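Local coordinates for protein citrate lyase (PDB 3QLL) that probably acts as a magnesium-dependent lyase related to the beta subunit of citrate lyase, from a virulence operon of Yersinia pestis, at residues A67-I72 with P103-I108; Y132-K137 with R159-I164; Y43-W48 with F250-A255. One frame throughout, in Å; residues are numbered along the deposited sequence.

Contact 1: A67-I72 with P103-I108; sequences ADVAII and PLALRI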
ATOM      1  N   ALA A  67      -9.098  28.033  15.535  1.00 66.36           N
ATOM      2  CA  ALA A  67      -8.116  27.066  15.052  1.00 70.10           C
ATOM      3  C   ALA A  67      -6.926  26.945  15.995  1.00 66.62           C
ATOM      4  O   ALA A  67      -6.484  27.924  16.560  1.00 67.36           O
ATOM      5  CB  ALA A  67      -7.652  27.437  13.657  1.00 67.52           C
ATOM      6  N   ASP A  68      -6.370  25.743  16.116  1.00 64.21           N
ATOM      7  CA  ASP A  68      -5.219  25.576  16.981  1.00 62.81           C
ATOM      8  C   ASP A  68      -3.983  26.193  16.374  1.00 64.40           C
ATOM      9  O   ASP A  68      -3.138  26.739  17.078  1.00 62.42           O
ATOM     10  CB  ASP A  68      -4.981  24.095  17.278  1.00 69.38           C
ATOM     11  CG  ASP A  68      -5.974  23.542  18.288  1.00 72.92           C
ATOM     12  OD1 ASP A  68      -6.559  24.344  19.035  1.00 74.67           O
ATOM     13  OD2 ASP A  68      -6.220  22.319  18.304  1.00 83.70           O
ATOM     14  N   VAL A  69      -3.897  26.135  15.055  1.00 61.16           N
ATOM     15  CA  VAL A  69      -2.809  26.778  14.335  1.00 59.89           C
ATOM     16  C   VAL A  69      -3.405  27.432  13.098  1.00 58.17           C
ATOM     17  O   VAL A  69      -4.155  26.793  12.348  1.00 63.85           O
ATOM     18  CB  VAL A  69      -1.728  25.748  13.873  1.00 67.57           C
ATOM     19  CG1 VAL A  69      -0.628  26.428  13.071  1.00 65.90           C
ATOM     20  CG2 VAL A  69      -1.165  24.948  15.048  1.00 62.40           C
ATOM     21  N   ALA A  70      -3.026  28.681  12.876  1.00 59.44           N
ATOM     22  CA  ALA A  70      -3.399  29.401  11.661  1.00 61.27           C
ATOM     23  C   ALA A  70      -2.264  29.338  10.658  1.00 59.18           C
ATOM     24  O   ALA A  70      -1.088  29.565  11.001  1.00 64.68           O
ATOM     25  CB  ALA A  70      -3.756  30.869  11.989  1.00 55.53           C
ATOM     26  N   ILE A  71      -2.609  29.035   9.413  1.00 55.78           N
ATOM     27  CA  ILE A  71      -1.627  29.033   8.348  1.00 60.81           C
ATOM     28  C   ILE A  71      -1.831  30.185   7.362  1.00 66.77           C
ATOM     29  O   ILE A  71      -2.745  30.159   6.525  1.00 66.96           O
ATOM     30  CB  ILE A  71      -1.648  27.733   7.565  1.00 61.17           C
ATOM     31  CG1 ILE A  71      -1.687  26.539   8.520  1.00 61.91           C
ATOM     32  CG2 ILE A  71      -0.445  27.666   6.623  1.00 61.99           C
ATOM     33  CD1 ILE A  71      -1.747  25.221   7.775  1.00 64.34           C
ATOM     34  N   ILE A  72      -0.943  31.168   7.435  1.00 58.17           N
ATOM     35  CA  ILE A  72      -0.961  32.208   6.440  1.00 60.31           C
ATOM     36  C   ILE A  72      -0.464  31.650   5.132  1.00 57.79           C
ATOM     37  O   ILE A  72       0.662  31.133   5.057  1.00 52.76           O
ATOM     38  CB  ILE A  72      -0.079  33.393   6.868  1.00 66.50           C
ATOM     39  CG1 ILE A  72      -0.433  33.862   8.274  1.00 62.55           C
ATOM     40  CG2 ILE A  72      -0.145  34.522   5.828  1.00 69.96           C
ATOM     41  CD1 ILE A  72       0.563  34.822   8.820  1.00 67.25           C
ATOM     42  N   PRO A 103       0.174  29.983  18.125  1.00104.87           N
ATOM     43  CA  PRO A 103       1.219  29.592  17.167  1.00 94.91           C
ATOM     44  C   PRO A 103       0.808  29.860  15.717  1.00 81.07           C
ATOM     45  O   PRO A 103      -0.372  29.737  15.357  1.00 73.28           O
ATOM     46  CB  PRO A 103       1.379  28.095  17.422  1.00 90.12           C
ATOM     47  CG  PRO A 103       0.053  27.655  17.902  1.00 88.18           C
ATOM     48  CD  PRO A 103      -0.516  28.813  18.693  1.00102.65           C
ATOM     49  N   LEU A 104       1.786  30.254  14.908  1.00 69.92           N
ATOM     50  CA  LEU A 104       1.516  30.741  13.573  1.00 71.39           C
ATOM     51  C   LEU A 104       2.289  29.930  12.548  1.00 73.21           C
ATOM     52  O   LEU A 104       3.464  29.618  12.747  1.00 75.12           O
ATOM     53  CB  LEU A 104       1.923  32.203  13.485  1.00 81.68           C
ATOM     54  CG  LEU A 104       1.524  32.941  12.216  1.00 91.23           C
ATOM     55  CD1 LEU A 104       0.016  32.915  12.062  1.00 93.61           C
ATOM     56  CD2 LEU A 104       2.018  34.364  12.288  1.00 95.86           C
ATOM     57  N   ALA A 105       1.638  29.595  11.444  1.00 66.55           N
ATOM     58  CA  ALA A 105       2.301  28.854  10.370  1.00 64.39           C
ATOM     59  C   ALA A 105       2.338  29.700   9.114  1.00 58.58           C
ATOM     60  O   ALA A 105       1.486  30.576   8.923  1.00 61.00           O
ATOM     61  CB  ALA A 105       1.586  27.514  10.100  1.00 53.52           C
ATOM     62  N   LEU A 106       3.354  29.496   8.287  1.00 56.61           N
ATOM     63  CA  LEU A 106       3.384  30.171   6.992  1.00 61.73           C
ATOM     64  C   LEU A 106       3.642  29.169   5.867  1.00 56.55           C
ATOM     65  O   LEU A 106       4.707  28.602   5.779  1.00 56.41           O
ATOM     66  CB  LEU A 106       4.473  31.249   6.979  1.00 57.62           C
ATOM     67  CG  LEU A 106       4.711  32.000   5.667  1.00 59.40           C
ATOM     68  CD1 LEU A 106       3.551  32.932   5.240  1.00 59.64           C
ATOM     69  CD2 LEU A 106       6.014  32.790   5.751  1.00 62.71           C
ATOM     70  N   ARG A 107       2.684  29.007   4.968  1.00 52.33           N
ATOM     71  CA  ARG A 107       2.948  28.250   3.771  1.00 56.05           C
ATOM     72  C   ARG A 107       3.451  29.148   2.653  1.00 60.26           C
ATOM     73  O   ARG A 107       2.703  29.979   2.086  1.00 60.46           O
ATOM     74  CB  ARG A 107       1.712  27.501   3.304  1.00 51.65           C
ATOM     75  CG  ARG A 107       1.990  26.793   1.990  1.00 48.21           C
ATOM     76  CD  ARG A 107       0.915  25.790   1.660  1.00 50.91           C
ATOM     77  NE  ARG A 107      -0.272  26.439   1.095  1.00 49.31           N
ATOM     78  CZ  ARG A 107      -1.310  25.772   0.602  1.00 52.85           C
ATOM     79  NH1 ARG A 107      -1.358  24.449   0.672  1.00 51.95           N
ATOM     80  NH2 ARG A 107      -2.340  26.432   0.119  1.00 55.38           N
ATOM     81  N   ILE A 108       4.724  28.970   2.317  1.00 57.00           N
ATOM     82  CA  ILE A 108       5.311  29.705   1.203  1.00 54.21           C
ATOM     83  C   ILE A 108       5.013  28.970  -0.069  1.00 50.24           C
ATOM     84  O   ILE A 108       4.502  27.855  -0.059  1.00 53.28           O
ATOM     85  CB  ILE A 108       6.822  29.848   1.362  1.00 55.04           C
ATOM     86  CG1 ILE A 108       7.477  28.468   1.412  1.00 53.62           C
ATOM     87  CG2 ILE A 108       7.146  30.595   2.636  1.00 59.19           C
ATOM     88  CD1 ILE A 108       8.970  28.504   1.531  1.00 59.87           C
TER

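Contact 2: Y132-K137 with R159-I164; sequences YLVLPK and RLIGII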
ATOM      1  N   TYR A 132       5.991  27.783  12.284  1.00 59.73           N
ATOM      2  CA  TYR A 132       5.953  26.679  11.352  1.00 54.99           C
ATOM      3  C   TYR A 132       6.086  27.200   9.953  1.00 54.55           C
ATOM      4  O   TYR A 132       5.339  28.078   9.542  1.00 59.09           O
ATOM      5  CB  TYR A 132       4.655  25.883  11.475  1.00 55.19           C
ATOM      6  CG  TYR A 132       4.489  25.181  12.783  1.00 55.66           C
ATOM      7  CD1 TYR A 132       5.253  24.057  13.101  1.00 49.10           C
ATOM      8  CD2 TYR A 132       3.598  25.663  13.732  1.00 62.68           C
ATOM      9  CE1 TYR A 132       5.093  23.419  14.313  1.00 55.46           C
ATOM     10  CE2 TYR A 132       3.434  25.041  14.952  1.00 64.02           C
ATOM     11  CZ  TYR A 132       4.183  23.920  15.239  1.00 66.59           C
ATOM     12  OH  TYR A 132       4.002  23.306  16.453  1.00 70.17           O
ATOM     13  N   LEU A 133       7.051  26.673   9.216  1.00 49.67           N
ATOM     14  CA  LEU A 133       7.176  26.969   7.816  1.00 49.02           C
ATOM     15  C   LEU A 133       6.605  25.790   7.039  1.00 49.96           C
ATOM     16  O   LEU A 133       7.120  24.689   7.117  1.00 45.96           O
ATOM     17  CB  LEU A 133       8.640  27.185   7.439  1.00 55.41           C
ATOM     18  CG  LEU A 133       8.710  27.731   6.013  1.00 66.89           C
ATOM     19  CD1 LEU A 133       7.860  29.001   5.909  1.00 68.65           C
ATOM     20  CD2 LEU A 133      10.121  27.966   5.548  1.00 74.36           C
ATOM     21  N   VAL A 134       5.527  26.015   6.305  1.00 48.23           N
ATOM     22  CA  VAL A 134       4.842  24.946   5.589  1.00 52.15           C
ATOM     23  C   VAL A 134       5.279  24.942   4.121  1.00 47.42           C
ATOM     24  O   VAL A 134       5.108  25.919   3.413  1.00 52.68           O
ATOM     25  CB  VAL A 134       3.286  25.078   5.696  1.00 44.12           C
ATOM     26  CG1 VAL A 134       2.575  23.924   5.012  1.00 41.46           C
ATOM     27  CG2 VAL A 134       2.872  25.162   7.152  1.00 48.88           C
ATOM     28  N   LEU A 135       5.917  23.856   3.700  1.00 45.51           N
ATOM     29  CA  LEU A 135       6.461  23.759   2.356  1.00 48.65           C
ATOM     30  C   LEU A 135       5.597  22.868   1.456  1.00 52.66           C
ATOM     31  O   LEU A 135       5.493  21.658   1.707  1.00 57.12           O
ATOM     32  CB  LEU A 135       7.886  23.215   2.410  1.00 51.84           C
ATOM     33  CG  LEU A 135       8.519  23.099   1.024  1.00 56.51           C
ATOM     34  CD1 LEU A 135       8.776  24.521   0.494  1.00 47.12           C
ATOM     35  CD2 LEU A 135       9.790  22.214   1.044  1.00 56.90           C
ATOM     36  N   PRO A 136       5.000  23.442   0.397  1.00 46.91           N
ATOM     37  CA  PRO A 136       4.178  22.688  -0.558  1.00 44.10           C
ATOM     38  C   PRO A 136       5.019  21.795  -1.430  1.00 49.88           C
ATOM     39  O   PRO A 136       6.220  22.055  -1.634  1.00 46.92           O
ATOM     40  CB  PRO A 136       3.545  23.789  -1.441  1.00 46.69           C
ATOM     41  CG  PRO A 136       4.454  24.882  -1.360  1.00 50.40           C
ATOM     42  CD  PRO A 136       5.078  24.859   0.021  1.00 53.39           C
ATOM     43  N   LYS A 137       4.380  20.752  -1.938  1.00 53.37           N
ATOM     44  CA  LYS A 137       5.018  19.853  -2.874  1.00 47.80           C
ATOM     45  C   LYS A 137       6.388  19.357  -2.389  1.00 51.70           C
ATOM     46  O   LYS A 137       7.360  19.366  -3.141  1.00 57.03           O
ATOM     47  CB  LYS A 137       5.135  20.522  -4.249  1.00 47.65           C
ATOM     48  CG  LYS A 137       4.792  19.596  -5.391  1.00 67.86           C
ATOM     49  CD  LYS A 137       5.111  20.202  -6.759  1.00 90.83           C
ATOM     50  CE  LYS A 137       4.708  19.254  -7.895  1.00108.43           C
ATOM     51  NZ  LYS A 137       3.264  18.825  -7.862  1.00120.50           N
ATOM     52  N   ARG A 159      10.209  25.543  13.067  1.00 59.99           N
ATOM     53  CA  ARG A 159      10.040  24.155  12.701  1.00 56.35           C
ATOM     54  C   ARG A 159       9.358  24.030  11.352  1.00 57.19           C
ATOM     55  O   ARG A 159       8.709  24.986  10.897  1.00 52.23           O
ATOM     56  CB  ARG A 159       9.281  23.395  13.794  1.00 56.37           C
ATOM     57  CG  ARG A 159      10.091  23.257  15.069  1.00 55.98           C
ATOM     58  CD  ARG A 159       9.356  22.382  16.068  1.00 84.09           C
ATOM     59  NE  ARG A 159       9.341  20.969  15.672  1.00 83.65           N
ATOM     60  CZ  ARG A 159      10.297  20.102  15.972  1.00 79.12           C
ATOM     61  NH1 ARG A 159      11.367  20.521  16.639  1.00 92.99           N
ATOM     62  NH2 ARG A 159      10.204  18.827  15.578  1.00 73.79           N
ATOM     63  N   LEU A 160       9.537  22.869  10.711  1.00 43.11           N
ATOM     64  CA  LEU A 160       9.041  22.656   9.363  1.00 42.33           C
ATOM     65  C   LEU A 160       7.832  21.754   9.311  1.00 49.88           C
ATOM     66  O   LEU A 160       7.666  20.870  10.137  1.00 51.58           O
ATOM     67  CB  LEU A 160      10.139  22.070   8.462  1.00 45.13           C
ATOM     68  CG  LEU A 160      11.447  22.835   8.434  1.00 50.02           C
ATOM     69  CD1 LEU A 160      12.430  22.191   7.461  1.00 42.48           C
ATOM     70  CD2 LEU A 160      11.144  24.275   8.059  1.00 47.02           C
ATOM     71  N   ILE A 161       6.965  22.014   8.350  1.00 48.80           N
ATOM     72  CA  ILE A 161       5.898  21.099   7.997  1.00 43.70           C
ATOM     73  C   ILE A 161       5.959  20.855   6.487  1.00 46.68           C
ATOM     74  O   ILE A 161       5.881  21.806   5.701  1.00 49.34           O
ATOM     75  CB  ILE A 161       4.493  21.688   8.340  1.00 50.25           C
ATOM     76  CG1 ILE A 161       4.389  22.029   9.826  1.00 42.65           C
ATOM     77  CG2 ILE A 161       3.398  20.715   7.931  1.00 48.62           C
ATOM     78  CD1 ILE A 161       4.404  20.842  10.750  1.00 39.96           C
ATOM     79  N   GLY A 162       6.061  19.593   6.071  1.00 44.21           N
ATOM     80  CA  GLY A 162       6.079  19.274   4.652  1.00 39.04           C
ATOM     81  C   GLY A 162       4.688  18.854   4.178  1.00 42.54           C
ATOM     82  O   GLY A 162       3.894  18.332   4.972  1.00 39.90           O
ATOM     83  N   ILE A 163       4.341  19.179   2.936  1.00 44.55           N
ATOM     84  CA  ILE A 163       3.084  18.693   2.355  1.00 42.56           C
ATOM     85  C   ILE A 163       3.390  17.590   1.344  1.00 47.82           C
ATOM     86  O   ILE A 163       4.111  17.813   0.365  1.00 43.79           O
ATOM     87  CB  ILE A 163       2.279  19.803   1.666  1.00 39.27           C
ATOM     88  CG1 ILE A 163       1.958  20.922   2.649  1.00 43.49           C
ATOM     89  CG2 ILE A 163       1.000  19.240   1.024  1.00 44.08           C
ATOM     90  CD1 ILE A 163       1.134  22.022   2.025  1.00 38.50           C
ATOM     91  N   ILE A 164       2.781  16.425   1.549  1.00 48.39           N
ATOM     92  CA  ILE A 164       2.883  15.334   0.618  1.00 41.05           C
ATOM     93  C   ILE A 164       1.656  15.384  -0.305  1.00 49.04           C
ATOM     94  O   ILE A 164       0.565  15.012   0.082  1.00 45.99           O
ATOM     95  CB  ILE A 164       2.965  13.995   1.369  1.00 40.85           C
ATOM     96  CG1 ILE A 164       4.115  14.056   2.381  1.00 45.05           C
ATOM     97  CG2 ILE A 164       3.251  12.810   0.469  1.00 38.47           C
ATOM     98  CD1 ILE A 164       5.516  14.070   1.753  1.00 37.92           C
TER

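Contact 3: Y43-W48 with F250-A255; sequences YQTRSW and FSAKAA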
ATOM      1  N   TYR A  43       1.886  17.646  18.318  1.00 66.04           N
ATOM      2  CA  TYR A  43       0.963  16.537  18.579  1.00 69.93           C
ATOM      3  C   TYR A  43      -0.353  17.050  19.237  1.00 72.79           C
ATOM      4  O   TYR A  43      -1.431  16.489  19.052  1.00 76.18           O
ATOM      5  CB  TYR A  43       1.618  15.456  19.463  1.00 61.81           C
ATOM      6  CG  TYR A  43       2.175  14.315  18.663  1.00 57.40           C
ATOM      7  CD1 TYR A  43       1.380  13.599  17.770  1.00 72.10           C
ATOM      8  CD2 TYR A  43       3.504  13.919  18.815  1.00 64.83           C
ATOM      9  CE1 TYR A  43       1.906  12.531  17.016  1.00 61.50           C
ATOM     10  CE2 TYR A  43       4.036  12.849  18.079  1.00 67.98           C
ATOM     11  CZ  TYR A  43       3.232  12.167  17.192  1.00 66.98           C
ATOM     12  OH  TYR A  43       3.762  11.138  16.484  1.00 67.52           O
ATOM     13  N   GLN A  44      -0.227  18.088  20.054  1.00 65.77           N
ATOM     14  CA  GLN A  44      -1.362  18.695  20.732  1.00 79.31           C
ATOM     15  C   GLN A  44      -2.357  19.345  19.769  1.00 78.60           C
ATOM     16  O   GLN A  44      -3.541  19.424  20.077  1.00 75.32           O
ATOM     17  CB  GLN A  44      -0.868  19.699  21.755  1.00 84.37           C
ATOM     18  CG  GLN A  44      -0.464  19.024  23.043  1.00105.92           C
ATOM     19  CD  GLN A  44       0.551  19.849  23.821  1.00117.27           C
ATOM     20  OE1 GLN A  44       0.898  20.968  23.425  1.00120.12           O
ATOM     21  NE2 GLN A  44       1.063  19.281  24.914  1.00117.31           N
ATOM     22  N   THR A  45      -1.856  19.863  18.651  1.00 73.80           N
ATOM     23  CA  THR A  45      -2.688  20.561  17.663  1.00 68.52           C
ATOM     24  C   THR A  45      -3.686  19.607  16.982  1.00 68.54           C
ATOM     25  O   THR A  45      -3.374  18.418  16.741  1.00 76.88           O
ATOM     26  CB  THR A  45      -1.835  21.248  16.561  1.00 50.14           C
ATOM     27  OG1 THR A  45      -1.393  20.299  15.593  1.00 52.82           O
ATOM     28  CG2 THR A  45      -0.665  22.027  17.185  1.00 54.71           C
ATOM     29  N   ARG A  46      -4.879  20.112  16.685  1.00 65.57           N
ATOM     30  CA  ARG A  46      -5.950  19.309  16.098  1.00 63.72           C
ATOM     31  C   ARG A  46      -6.388  19.933  14.771  1.00 56.86           C
ATOM     32  O   ARG A  46      -6.746  19.213  13.829  1.00 52.71           O
ATOM     33  CB  ARG A  46      -7.158  19.221  17.038  1.00 60.42           C
ATOM     34  CG  ARG A  46      -6.866  18.654  18.404  1.00 62.16           C
ATOM     35  CD  ARG A  46      -7.840  19.143  19.447  1.00 52.87           C
ATOM     36  NE  ARG A  46      -7.853  20.604  19.531  1.00 61.51           N
ATOM     37  CZ  ARG A  46      -8.706  21.311  20.279  1.00 66.46           C
ATOM     38  NH1 ARG A  46      -9.629  20.688  21.016  1.00 64.45           N
ATOM     39  NH2 ARG A  46      -8.636  22.640  20.286  1.00 52.25           N
ATOM     40  N   SER A  47      -6.429  21.267  14.739  1.00 52.80           N
ATOM     41  CA  SER A  47      -6.912  22.016  13.577  1.00 60.07           C
ATOM     42  C   SER A  47      -5.864  22.967  12.996  1.00 52.47           C
ATOM     43  O   SER A  47      -5.285  23.774  13.704  1.00 57.58           O
ATOM     44  CB  SER A  47      -8.179  22.821  13.941  1.00 56.09           C
ATOM     45  OG  SER A  47      -8.057  23.437  15.211  1.00 62.24           O
ATOM     46  N   TRP A  48      -5.659  22.877  11.702  1.00 50.94           N
ATOM     47  CA  TRP A  48      -4.796  23.801  10.985  1.00 54.93           C
ATOM     48  C   TRP A  48      -5.593  24.553   9.930  1.00 49.57           C
ATOM     49  O   TRP A  48      -6.082  23.953   8.974  1.00 46.34           O
ATOM     50  CB  TRP A  48      -3.633  23.050  10.320  1.00 47.29           C
ATOM     51  CG  TRP A  48      -2.694  22.445  11.307  1.00 56.14           C
ATOM     52  CD1 TRP A  48      -2.990  21.486  12.240  1.00 54.20           C
ATOM     53  CD2 TRP A  48      -1.299  22.712  11.440  1.00 56.26           C
ATOM     54  NE1 TRP A  48      -1.878  21.159  12.953  1.00 57.74           N
ATOM     55  CE2 TRP A  48      -0.813  21.877  12.478  1.00 59.08           C
ATOM     56  CE3 TRP A  48      -0.402  23.554  10.772  1.00 49.87           C
ATOM     57  CZ2 TRP A  48       0.525  21.881  12.888  1.00 52.22           C
ATOM     58  CZ3 TRP A  48       0.930  23.567  11.182  1.00 57.50           C
ATOM     59  CH2 TRP A  48       1.383  22.732  12.226  1.00 59.66           C
ATOM     60  N   PHE A 250      -4.046   9.694  11.872  1.00 38.26           N
ATOM     61  CA  PHE A 250      -3.909  11.161  11.817  1.00 37.27           C
ATOM     62  C   PHE A 250      -4.237  11.798  13.188  1.00 53.16           C
ATOM     63  O   PHE A 250      -5.137  11.325  13.897  1.00 51.35           O
ATOM     64  CB  PHE A 250      -4.838  11.772  10.737  1.00 43.75           C
ATOM     65  CG  PHE A 250      -4.388  11.512   9.319  1.00 46.00           C
ATOM     66  CD1 PHE A 250      -3.480  12.359   8.691  1.00 46.23           C
ATOM     67  CD2 PHE A 250      -4.829  10.395   8.634  1.00 39.86           C
ATOM     68  CE1 PHE A 250      -3.048  12.101   7.393  1.00 42.17           C
ATOM     69  CE2 PHE A 250      -4.411  10.127   7.352  1.00 44.65           C
ATOM     70  CZ  PHE A 250      -3.524  10.980   6.723  1.00 44.05           C
ATOM     71  N   SER A 251      -3.481  12.837  13.559  1.00 48.98           N
ATOM     72  CA  SER A 251      -3.622  13.481  14.862  1.00 48.65           C
ATOM     73  C   SER A 251      -4.336  14.789  14.681  1.00 57.54           C
ATOM     74  O   SER A 251      -4.743  15.415  15.661  1.00 54.55           O
ATOM     75  CB  SER A 251      -2.235  13.762  15.479  1.00 44.91           C
ATOM     76  OG  SER A 251      -1.456  12.577  15.557  1.00 72.58           O
ATOM     77  N   ALA A 252      -4.443  15.229  13.430  1.00 46.58           N
ATOM     78  CA  ALA A 252      -5.015  16.531  13.152  1.00 46.16           C
ATOM     79  C   ALA A 252      -5.509  16.582  11.739  1.00 48.50           C
ATOM     80  O   ALA A 252      -5.157  15.743  10.932  1.00 46.01           O
ATOM     81  CB  ALA A 252      -4.008  17.634  13.407  1.00 43.34           C
ATOM     82  N   LYS A 253      -6.243  17.634  11.420  1.00 44.68           N
ATOM     83  CA  LYS A 253      -6.779  17.806  10.086  1.00 50.63           C
ATOM     84  C   LYS A 253      -6.803  19.299   9.695  1.00 55.75           C
ATOM     85  O   LYS A 253      -7.163  20.163  10.503  1.00 50.76           O
ATOM     86  CB  LYS A 253      -8.194  17.195  10.000  1.00 50.87           C
ATOM     87  CG  LYS A 253      -8.880  17.281   8.652  1.00 44.04           C
ATOM     88  CD  LYS A 253     -10.185  16.464   8.650  1.00 52.90           C
ATOM     89  CE  LYS A 253     -10.886  16.494   7.279  1.00 51.07           C
ATOM     90  NZ  LYS A 253     -10.116  15.790   6.213  1.00 44.61           N
ATOM     91  N   ALA A 254      -6.416  19.579   8.450  1.00 45.92           N
ATOM     92  CA  ALA A 254      -6.431  20.941   7.937  1.00 46.41           C
ATOM     93  C   ALA A 254      -7.834  21.398   7.586  1.00 46.26           C
ATOM     94  O   ALA A 254      -8.791  20.604   7.493  1.00 53.02           O
ATOM     95  CB  ALA A 254      -5.508  21.071   6.715  1.00 42.43           C
ATOM     96  N   ALA A 255      -7.953  22.683   7.303  1.00 43.40           N
ATOM     97  CA  ALA A 255      -9.263  23.261   7.075  1.00 45.47           C
ATOM     98  C   ALA A 255      -9.081  24.453   6.163  1.00 53.28           C
ATOM     99  O   ALA A 255      -8.024  25.059   6.145  1.00 58.38           O
ATOM    100  CB  ALA A 255      -9.927  23.668   8.408  1.00 45.97           C
TER

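Contact 1: A67-I72 with P103-I108
Strands 69-73 and 104-107 are the second and third strands of the closed, eight-stranded parallel barrel, and Ala70, Ile71 and Ile72 pair here with Leu104, Ala105 and Leu106. The short strand axes approach to 4.4 Å at an angle of 29°, the twist of barrel neighbours. Three backbone hydrogen bonds join them. Ala105 N gives to Ala70 O at 2.8 Å. Ile72 N gives to Ala105 O, and Arg107 N gives to Ile72 O at 2.9 Å.

Ile71 and Ala105 share the barrel's inner face. CG1 of Ile71 lies 3.8 Å from CB of Ala105. With CG1 anti to the carbonyl carbon (chi1 -46°), the CG2 branch of Ile71 is left to meet CB of Arg107 at 4.0 Å. Val69 also touches the Ala105 methyl, CG1 to CB 3.9 Å. Its CG2 branch turns to the ring of Pro103 and meets CG.

Ala70, Ile72, Leu104 and Leu106 line the outer face. The tip of Ile72, CD1, touches both methyls of Leu104, with CD2 at 3.8 Å. CD1 of Leu106 lies against Ile72, next to its carbonyl O and 4.0 Å from its CB; the two side chains cross at a slant. Leu106 also packs on Leu123 of helix 114-125.

The end of the Arg107 side chain leads away from residues 67-72; its NE forms a salt bridge with Asp73, the next residue along that strand. Arg107 is a predicted substrate-binding residue. The apolar contacts and backbone hydrogen bonds hold the base of its side chain, while Asp73 takes the charged end. This is consistent with an arginine positioned by its own strand pair at the mouth of the barrel.

Contact 2: Y132-K137 with R159-I164
This is a buried parallel strand pair, the fourth and fifth strands of the barrel, in which Tyr132 to Leu135 run beside Arg159 to Gly162 in unbroken register. The segment axes come within 4.6 Å at 23°. Four backbone hydrogen bonds alternate between the strands. Leu133 N gives to Arg159 O, and Leu135 N gives to Ile161 O at 2.9 Å. In return Ile161 N gives to Leu133 O, and Ile163 N gives to Leu135 O at 3.0 Å.

Tyr132, Val134 and Ile161 meet on the inner face. The ring of Tyr132 meets Ile161 obliquely, with CD1 3.9 Å from CG1. Beside it Val134 and Ile161 lie side by side and point the same way, with CG2 of Val134 4.0 Å from CB of Ile161. The other branch of Val134, CG1, is anti to the backbone N (chi1 -177°). That sends it along the barrel to CD1 of Ile163, 3.8 Å away.

On the outer face Leu160 folds its CD2 methyl back to CB of Leu133, 3.9 Å off. Gly162, opposite Leu135, adds no side chain there.

At the C-terminal end Lys137 N gives a hydrogen bond to Glu165 OE2. Glu165 is predicted to bind magnesium and substrate, which places this end of the pair next to the predicted magnesium site. Inside the barrel, Ala184 touches both Tyr132 and Ile161, and the Tyr132 ring meets that of Trp48. Helix 141-150 packs over the outer layer, with Leu147 touching Leu133, Leu135 and Leu160. Strand 104-107 flanks the pair on one side and strand 183-188 on the other.

Contact 3: Y43-W48 with F250-A255
Ser251 meets Tyr43 at the start of this pairing, where the last barrel strand, 252-255, closes against the first, 47-52. Its OG sits at the edge of the Tyr43 ring and in the ring plane, 3.7 Å from CE1.

Ala252 follows and turns its methyl into the first segment. CB lies 3.2 Å from Arg46 O and also near Thr45 O. It also approaches the indole of Trp48 obliquely, with NE1 at 4.1 Å. The indole is held by its own segment: NE1 gives a hydrogen bond of 2.8 Å to Thr45 OG1. With CG anti to its carbonyl carbon (chi1 -66°), the ring lies back along the chain, within reach of that hydroxyl.

Lys253 starts the ladder. Its N gives to Arg46 O at 2.9 Å and 163°. Its O receives Trp48 N in a weak bond of 3.3 Å. The side chain, extended as far as CE and bent at its last bond, brings NZ to salt bridges with Glu241 and Asp226.

Ala254 pairs with Trp48, and its CA makes a C-H contact to Trp48 O. Ala255 N then gives to the same oxygen at 2.8 Å, but the bond is bent to 123° and weak. The methyl of Ala255 faces helix 261-267, touching Ile261 and Ile264.

Three backbone hydrogen bonds, two of them weak, close the barrel here. The Ala252 methyl adds contact with the indole and two carbonyls. The charged ends find partners outside the pair, Lys253 as above and Arg46 in a salt bridge with Asp68. The seam itself combines backbone bonding with modest apolar contact.

All three contacts belong to one closed barrel. Contacts 1 and 2 have centres about 11 Å apart and join through neighbouring strands 104-107 and 132-135: Leu106 N probably bonds to Tyr132 O at 2.7 Å. Contact 3 closes the ring between first and last strands and meets contact 1 by a probable hydrogen bond, Asp68 N to Ser47 OG at 3.0 Å. Across the interior, Ile161 CD1 of contact 2 packs on Trp48 CH2 at 3.9 Å. The predicted site gathers near contacts 1 and 2: the Arg107 side chain is about 5 Å from that of Glu165 and about 7 Å from that of Asp192.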